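Local coordinates for periplasmic His/Glu/Gln/Arg/opine family-binding protein (Silicibacter pomeroyi, PDB 3I6V) that binds lysine and probably serves as the periplasmic solute receptor of an amino-acid ABC transporter, at residues A[95-100]-A[147-152]; A[133-138]-A[153-158]. All coordinates share one frame; numbering follows the deposited sequence.

Interaction 1 (A[95-100]-A[147-152]); sequences SYVATS and DAVFAD
Phe150 reaches over one face of the Tyr96 ring, its CD1 sitting 3.5 Å above the plane and over the ring centre. The two rings meet obliquely, planes 38° apart, with Tyr96 CZ to Phe150 CD1 at 3.6 Å; Tyr96 OH lies over one face of the Phe150 ring, offset toward the rim. Tyr120 stacks on Phe150, and Ile121 of the same helix touches both residues. Tyr96 and Phe150 form an antiparallel non-hydrogen-bonded pair in the mixed central sheet of one lobe of this family 3 solute-binding protein, joining strand 93-98 to strand 148-152. The flanking pairs carry the bonds: Ser95 N and Ala151 O are 2.9 Å apart, and Val97 and Val149 bond twice, Val149 N to Val97 O at 2.9 Å. Replacing Tyr96 by an alanine would probably leave Phe150 CD1 without the ring it sits over and open a gap under helix 116-123. On the other sheet face Val97 CB meets Val149 CG1 at 3.7 Å, a branch placed between backbone N and carbonyl carbon (chi1 51°). Beyond the paired strands, one water bridges the backbones, accepting from Thr99 N and donating to Asp147 O at 2.7 Å.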
ATOM      1  N   SER A  95      10.005  -5.397   5.298  1.00 25.91           N
ATOM      2  CA  SER A  95      10.539  -6.366   6.267  1.00 26.08           C
ATOM      3  C   SER A  95      10.273  -7.779   5.822  1.00 25.43           C
ATOM      4  O   SER A  95       9.385  -8.026   4.992  1.00 24.57           O
ATOM      5  CB  SER A  95       9.885  -6.197   7.641  1.00 26.59           C
ATOM      6  OG  SER A  95       9.953  -4.870   8.092  1.00 30.55           O
ATOM      7  N   TYR A  96      11.051  -8.708   6.379  1.00 25.43           N
ATOM      8  CA  TYR A  96      10.847 -10.127   6.150  1.00 25.88           C
ATOM      9  C   TYR A  96      10.046 -10.707   7.309  1.00 25.79           C
ATOM     10  O   TYR A  96      10.260 -10.353   8.470  1.00 25.73           O
ATOM     11  CB  TYR A  96      12.156 -10.899   6.034  1.00 25.08           C
ATOM     12  CG  TYR A  96      13.021 -10.544   4.853  1.00 26.32           C
ATOM     13  CD1 TYR A  96      13.953  -9.501   4.940  1.00 26.84           C
ATOM     14  CD2 TYR A  96      12.923 -11.254   3.659  1.00 26.01           C
ATOM     15  CE1 TYR A  96      14.771  -9.162   3.844  1.00 27.59           C
ATOM     16  CE2 TYR A  96      13.727 -10.941   2.579  1.00 27.02           C
ATOM     17  CZ  TYR A  96      14.642  -9.900   2.679  1.00 27.21           C
ATOM     18  OH  TYR A  96      15.414  -9.616   1.596  1.00 30.21           O
ATOM     19  N   VAL A  97       9.151 -11.618   6.975  1.00 27.46           N
ATOM     20  CA  VAL A  97       8.392 -12.361   7.995  1.00 27.88           C
ATOM     21  C   VAL A  97       8.456 -13.844   7.702  1.00 28.33           C
ATOM     22  O   VAL A  97       8.369 -14.260   6.555  1.00 28.83           O
ATOM     23  CB  VAL A  97       6.923 -11.876   8.146  1.00 27.97           C
ATOM     24  CG1 VAL A  97       6.057 -12.953   8.864  1.00 26.57           C
ATOM     25  CG2 VAL A  97       6.891 -10.621   8.959  1.00 26.61           C
ATOM     26  N   ALA A  98       8.624 -14.641   8.766  1.00 29.16           N
ATOM     27  CA  ALA A  98       8.808 -16.071   8.616  1.00 30.29           C
ATOM     28  C   ALA A  98       8.146 -16.855   9.778  1.00 31.00           C
ATOM     29  O   ALA A  98       7.637 -16.260  10.733  1.00 31.14           O
ATOM     30  CB  ALA A  98      10.330 -16.385   8.545  1.00 29.10           C
ATOM     31  N   THR A  99       8.192 -18.179   9.689  1.00 33.20           N
ATOM     32  CA  THR A  99       7.692 -19.053  10.782  1.00 35.08           C
ATOM     33  C   THR A  99       8.788 -19.448  11.807  1.00 36.57           C
ATOM     34  O   THR A  99       8.473 -19.969  12.880  1.00 36.75           O
ATOM     35  CB  THR A  99       7.019 -20.320  10.232  1.00 34.43           C
ATOM     36  OG1 THR A  99       7.976 -21.077   9.485  1.00 35.67           O
ATOM     37  CG2 THR A  99       5.833 -19.974   9.308  1.00 33.70           C
ATOM     38  N   SER A 100      10.063 -19.204  11.484  1.00 37.96           N
ATOM     39  CA  SER A 100      11.158 -19.410  12.458  1.00 39.68           C
ATOM     40  C   SER A 100      12.237 -18.344  12.321  1.00 40.63           C
ATOM     41  O   SER A 100      12.370 -17.716  11.271  1.00 40.75           O
ATOM     42  CB  SER A 100      11.780 -20.798  12.313  1.00 39.35           C
ATOM     43  OG  SER A 100      12.500 -20.899  11.096  1.00 41.14           O
ATOM     44  N   ASP A 147       9.895 -19.788   2.189  1.00 35.12           N
ATOM     45  CA  ASP A 147      10.735 -19.549   3.378  1.00 33.49           C
ATOM     46  C   ASP A 147      10.405 -18.284   4.167  1.00 31.95           C
ATOM     47  O   ASP A 147      10.551 -18.230   5.395  1.00 31.55           O
ATOM     48  CB  ASP A 147      12.221 -19.561   2.944  1.00 34.61           C
ATOM     49  CG  ASP A 147      12.662 -20.937   2.443  1.00 37.42           C
ATOM     50  OD1 ASP A 147      12.980 -21.115   1.235  1.00 38.87           O
ATOM     51  OD2 ASP A 147      12.629 -21.872   3.275  1.00 40.57           O
ATOM     52  N   ALA A 148       9.986 -17.236   3.457  1.00 30.05           N
ATOM     53  CA  ALA A 148       9.604 -15.992   4.099  1.00 28.11           C
ATOM     54  C   ALA A 148       8.799 -15.136   3.118  1.00 26.19           C
ATOM     55  O   ALA A 148       8.718 -15.437   1.933  1.00 26.75           O
ATOM     56  CB  ALA A 148      10.850 -15.221   4.590  1.00 29.38           C
ATOM     57  N   VAL A 149       8.207 -14.082   3.635  1.00 24.96           N
ATOM     58  CA  VAL A 149       7.523 -13.094   2.802  1.00 23.98           C
ATOM     59  C   VAL A 149       8.242 -11.769   3.027  1.00 23.10           C
ATOM     60  O   VAL A 149       8.622 -11.452   4.164  1.00 24.59           O
ATOM     61  CB  VAL A 149       6.009 -12.958   3.165  1.00 23.26           C
ATOM     62  CG1 VAL A 149       5.839 -12.738   4.677  1.00 22.32           C
ATOM     63  CG2 VAL A 149       5.361 -11.811   2.375  1.00 22.44           C
ATOM     64  N   PHE A 150       8.405 -10.997   1.951  1.00 21.88           N
ATOM     65  CA  PHE A 150       8.975  -9.643   2.044  1.00 21.12           C
ATOM     66  C   PHE A 150       7.888  -8.657   1.626  1.00 20.00           C
ATOM     67  O   PHE A 150       7.390  -8.724   0.508  1.00 19.92           O
ATOM     68  CB  PHE A 150      10.195  -9.556   1.117  1.00 20.10           C
ATOM     69  CG  PHE A 150      10.969  -8.258   1.217  1.00 20.88           C
ATOM     70  CD1 PHE A 150      11.606  -7.894   2.410  1.00 20.25           C
ATOM     71  CD2 PHE A 150      11.081  -7.421   0.099  1.00 17.43           C
ATOM     72  CE1 PHE A 150      12.342  -6.695   2.488  1.00 21.97           C
ATOM     73  CE2 PHE A 150      11.806  -6.233   0.144  1.00 18.66           C
ATOM     74  CZ  PHE A 150      12.445  -5.861   1.343  1.00 19.44           C
ATOM     75  N   ALA A 151       7.525  -7.751   2.528  1.00 19.97           N
ATOM     76  CA  ALA A 151       6.371  -6.890   2.327  1.00 20.77           C
ATOM     77  C   ALA A 151       6.503  -5.645   3.147  1.00 21.60           C
ATOM     78  O   ALA A 151       7.438  -5.491   3.927  1.00 22.73           O
ATOM     79  CB  ALA A 151       5.046  -7.655   2.747  1.00 20.65           C
ATOM     80  N   ASP A 152       5.529  -4.763   3.002  1.00 22.33           N
ATOM     81  CA  ASP A 152       5.507  -3.519   3.736  1.00 23.28           C
ATOM     82  C   ASP A 152       5.379  -3.809   5.223  1.00 24.36           C
ATOM     83  O   ASP A 152       4.534  -4.660   5.633  1.00 23.75           O
ATOM     84  CB  ASP A 152       4.315  -2.724   3.266  1.00 23.03           C
ATOM     85  CG  ASP A 152       4.193  -1.422   3.944  1.00 27.83           C
ATOM     86  OD1 ASP A 152       4.896  -0.468   3.531  1.00 25.95           O
ATOM     87  OD2 ASP A 152       3.339  -1.345   4.864  1.00 31.07           O
TER
HETATM   88  O   HOH W   1       9.028 -19.424   7.298  1.00 31.07           O

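Interaction 2 (A[133-138]-A[153-158]); sequences TPEETI and RDYLVP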
ATOM      1  N   THR A 133      -2.305 -11.378  -4.446  1.00 24.50           N
ATOM      2  CA  THR A 133      -2.886 -10.607  -3.345  1.00 24.17           C
ATOM      3  C   THR A 133      -1.976 -10.655  -2.139  1.00 23.96           C
ATOM      4  O   THR A 133      -1.155 -11.571  -2.038  1.00 25.31           O
ATOM      5  CB  THR A 133      -4.286 -11.160  -2.914  1.00 25.01           C
ATOM      6  OG1 THR A 133      -4.091 -12.420  -2.258  1.00 22.28           O
ATOM      7  CG2 THR A 133      -5.271 -11.293  -4.126  1.00 25.35           C
ATOM      8  N   PRO A 134      -2.119  -9.703  -1.200  1.00 23.45           N
ATOM      9  CA  PRO A 134      -1.264  -9.736  -0.014  1.00 23.63           C
ATOM     10  C   PRO A 134      -1.529 -10.990   0.862  1.00 24.86           C
ATOM     11  O   PRO A 134      -0.595 -11.645   1.352  1.00 23.27           O
ATOM     12  CB  PRO A 134      -1.682  -8.473   0.732  1.00 23.73           C
ATOM     13  CG  PRO A 134      -2.202  -7.526  -0.385  1.00 23.43           C
ATOM     14  CD  PRO A 134      -3.001  -8.523  -1.197  1.00 23.81           C
ATOM     15  N   GLU A 135      -2.801 -11.345   1.035  1.00 25.64           N
ATOM     16  CA  GLU A 135      -3.100 -12.523   1.841  1.00 26.23           C
ATOM     17  C   GLU A 135      -2.456 -13.801   1.295  1.00 25.04           C
ATOM     18  O   GLU A 135      -2.056 -14.651   2.073  1.00 26.04           O
ATOM     19  CB  GLU A 135      -4.613 -12.706   2.058  1.00 27.06           C
ATOM     20  CG  GLU A 135      -4.950 -13.898   3.054  1.00 31.10           C
ATOM     21  CD  GLU A 135      -4.190 -13.868   4.433  1.00 36.94           C
ATOM     22  OE1 GLU A 135      -3.901 -12.758   5.003  1.00 34.01           O
ATOM     23  OE2 GLU A 135      -3.897 -14.998   4.955  1.00 38.97           O
ATOM     24  N   GLU A 136      -2.349 -13.949  -0.015  1.00 25.36           N
ATOM     25  CA  GLU A 136      -1.703 -15.135  -0.605  1.00 26.90           C
ATOM     26  C   GLU A 136      -0.206 -15.278  -0.244  1.00 26.42           C
ATOM     27  O   GLU A 136       0.316 -16.397  -0.094  1.00 26.18           O
ATOM     28  CB  GLU A 136      -1.884 -15.168  -2.126  1.00 27.02           C
ATOM     29  CG  GLU A 136      -3.291 -15.623  -2.580  1.00 31.92           C
ATOM     30  CD  GLU A 136      -3.667 -15.142  -3.996  1.00 37.53           C
ATOM     31  OE1 GLU A 136      -2.812 -14.591  -4.722  1.00 38.99           O
ATOM     32  OE2 GLU A 136      -4.854 -15.309  -4.387  1.00 42.88           O
ATOM     33  N   THR A 137       0.487 -14.148  -0.127  1.00 25.45           N
ATOM     34  CA  THR A 137       1.886 -14.168   0.336  1.00 25.04           C
ATOM     35  C   THR A 137       1.994 -14.650   1.774  1.00 25.92           C
ATOM     36  O   THR A 137       2.943 -15.351   2.111  1.00 27.21           O
ATOM     37  CB  THR A 137       2.595 -12.767   0.209  1.00 24.51           C
ATOM     38  OG1 THR A 137       2.055 -11.845   1.167  1.00 22.02           O
ATOM     39  CG2 THR A 137       2.408 -12.200  -1.206  1.00 22.42           C
ATOM     40  N   ILE A 138       1.045 -14.275   2.629  1.00 26.54           N
ATOM     41  CA  ILE A 138       1.082 -14.723   4.031  1.00 27.16           C
ATOM     42  C   ILE A 138       0.794 -16.231   4.080  1.00 28.45           C
ATOM     43  O   ILE A 138       1.497 -16.992   4.774  1.00 28.32           O
ATOM     44  CB  ILE A 138       0.051 -13.973   4.922  1.00 27.37           C
ATOM     45  CG1 ILE A 138       0.254 -12.459   4.854  1.00 25.21           C
ATOM     46  CG2 ILE A 138       0.085 -14.481   6.367  1.00 26.20           C
ATOM     47  CD1 ILE A 138       1.710 -11.981   5.131  1.00 21.45           C
ATOM     48  N   ARG A 153       6.205  -3.127   6.023  1.00 23.47           N
ATOM     49  CA  ARG A 153       6.266  -3.366   7.448  1.00 25.09           C
ATOM     50  C   ARG A 153       4.921  -3.039   8.108  1.00 25.97           C
ATOM     51  O   ARG A 153       4.482  -3.763   9.016  1.00 26.20           O
ATOM     52  CB  ARG A 153       7.382  -2.562   8.132  1.00 25.38           C
ATOM     53  CG  ARG A 153       7.526  -2.923   9.639  1.00 27.93           C
ATOM     54  CD  ARG A 153       8.720  -2.234  10.351  1.00 30.49           C
ATOM     55  NE  ARG A 153       8.617  -2.567  11.762  1.00 34.31           N
ATOM     56  CZ  ARG A 153       9.102  -3.677  12.312  1.00 33.58           C
ATOM     57  NH1 ARG A 153       9.797  -4.561  11.594  1.00 31.56           N
ATOM     58  NH2 ARG A 153       8.920  -3.885  13.604  1.00 35.38           N
ATOM     59  N   ASP A 154       4.270  -1.962   7.684  1.00 26.05           N
ATOM     60  CA  ASP A 154       3.010  -1.628   8.312  1.00 27.86           C
ATOM     61  C   ASP A 154       1.873  -2.600   8.003  1.00 27.60           C
ATOM     62  O   ASP A 154       0.928  -2.721   8.803  1.00 27.82           O
ATOM     63  CB  ASP A 154       2.627  -0.179   8.064  1.00 28.71           C
ATOM     64  CG  ASP A 154       3.550   0.782   8.814  1.00 33.74           C
ATOM     65  OD1 ASP A 154       4.461   0.306   9.529  1.00 37.08           O
ATOM     66  OD2 ASP A 154       3.376   1.993   8.674  1.00 38.60           O
ATOM     67  N   TYR A 155       1.978  -3.296   6.867  1.00 25.71           N
ATOM     68  CA  TYR A 155       1.044  -4.354   6.545  1.00 25.14           C
ATOM     69  C   TYR A 155       1.340  -5.553   7.478  1.00 25.19           C
ATOM     70  O   TYR A 155       0.410  -6.189   8.044  1.00 24.04           O
ATOM     71  CB  TYR A 155       1.178  -4.757   5.070  1.00 24.31           C
ATOM     72  CG  TYR A 155       0.410  -6.019   4.706  1.00 25.22           C
ATOM     73  CD1 TYR A 155      -0.996  -6.045   4.703  1.00 25.12           C
ATOM     74  CD2 TYR A 155       1.091  -7.184   4.367  1.00 25.53           C
ATOM     75  CE1 TYR A 155      -1.699  -7.226   4.356  1.00 25.48           C
ATOM     76  CE2 TYR A 155       0.421  -8.339   4.026  1.00 26.55           C
ATOM     77  CZ  TYR A 155      -0.962  -8.370   4.041  1.00 27.61           C
ATOM     78  OH  TYR A 155      -1.562  -9.567   3.730  1.00 28.36           O
ATOM     79  N   LEU A 156       2.622  -5.856   7.642  1.00 23.74           N
ATOM     80  CA  LEU A 156       3.051  -7.032   8.438  1.00 24.92           C
ATOM     81  C   LEU A 156       2.896  -6.896   9.967  1.00 25.98           C
ATOM     82  O   LEU A 156       2.625  -7.898  10.622  1.00 26.66           O
ATOM     83  CB  LEU A 156       4.478  -7.469   8.099  1.00 24.54           C
ATOM     84  CG  LEU A 156       4.707  -7.966   6.670  1.00 24.03           C
ATOM     85  CD1 LEU A 156       6.231  -7.976   6.342  1.00 24.33           C
ATOM     86  CD2 LEU A 156       4.057  -9.338   6.372  1.00 22.85           C
ATOM     87  N   VAL A 157       3.037  -5.696  10.519  1.00 26.50           N
ATOM     88  CA  VAL A 157       2.981  -5.526  11.983  1.00 28.05           C
ATOM     89  C   VAL A 157       1.710  -6.170  12.620  1.00 28.88           C
ATOM     90  O   VAL A 157       1.856  -7.036  13.483  1.00 28.26           O
ATOM     91  CB  VAL A 157       3.231  -4.071  12.458  1.00 28.35           C
ATOM     92  CG1 VAL A 157       2.781  -3.873  13.953  1.00 29.57           C
ATOM     93  CG2 VAL A 157       4.751  -3.677  12.289  1.00 30.47           C
ATOM     94  N   PRO A 158       0.485  -5.804  12.149  1.00 29.25           N
ATOM     95  CA  PRO A 158      -0.703  -6.423  12.776  1.00 29.35           C
ATOM     96  C   PRO A 158      -0.786  -7.919  12.506  1.00 29.08           C
ATOM     97  O   PRO A 158      -1.321  -8.665  13.316  1.00 29.65           O
ATOM     98  CB  PRO A 158      -1.892  -5.678  12.113  1.00 29.43           C
ATOM     99  CG  PRO A 158      -1.289  -4.367  11.586  1.00 30.23           C
ATOM    100  CD  PRO A 158       0.099  -4.810  11.124  1.00 28.92           C
TER
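Tyr155 spans the gap between two helices of one lobe, beside the ligand cleft, its phenol end set against Pro134 at the start of helix 134-142 and Ile138 one turn on. In this periplasmic-binding-protein fold, helix 134-142, strand 148-152 and helix 153-162 follow one another in the chain, and the short helical segments run 12.2 Å apart at 58°, so long side chains must bridge them. The tight part is the tyrosine end: Pro134 CB lies 3.2 Å from Tyr155 OH and 3.4 Å from Tyr155 CZ, and the same CB also lies near CE1 and CE2. The ring points across to the other helix because chi1 of Tyr155, 170°, sets CG opposite the backbone N. Ile138 faces the ring from the other helix and lays CG1 3.6 Å from Tyr155 OH, while Tyr15 meets the ring from elsewhere in the chain. Pro134 also touches the bound lysine, so Tyr155 probably supports Pro134 from the second shell. The looser side lies at Glu135, an exposed residue whose chain bends at chi2 (51°) and brings OE1 only to 4.2 Å from Tyr155 OH, the two side chains crossing at about a right angle. Behind the contact, Thr133 and Glu136 form a capping box that starts the helix: Glu136 N donates a hydrogen bond to Thr133 OG1 at 3.2 Å, and Thr133 N one to Glu136 OE1. Deeper in, Ile138 and Leu156 pass alongside, pointing opposite ways, Ile138 CD1 stopping 3.7 Å from Leu156 CD2.

Interactions 1 and 2 lie with their centres about 9 Å apart, and strand 148-152 of interaction 1 connects the two helices of interaction 2 in the chain, following helix 134-142 and leading straight into helix 153-162. The helices of interaction 2 rest on the sheet face that holds Ser95, Val97, Val149 and Ala151: Leu156 CD1 is 3.4 Å from Ser95 O, and Thr137 OG1 is 3.5 Å from Val149 CG2. Asp152, at the end of the strand, caps Tyr155 N and so ties the two contacts at the helix start. Pro134 is the one residue of the four segments that belongs to the lysine pocket, its side chain about 4 Å from the ligand, against about 7 Å for that of Ala151.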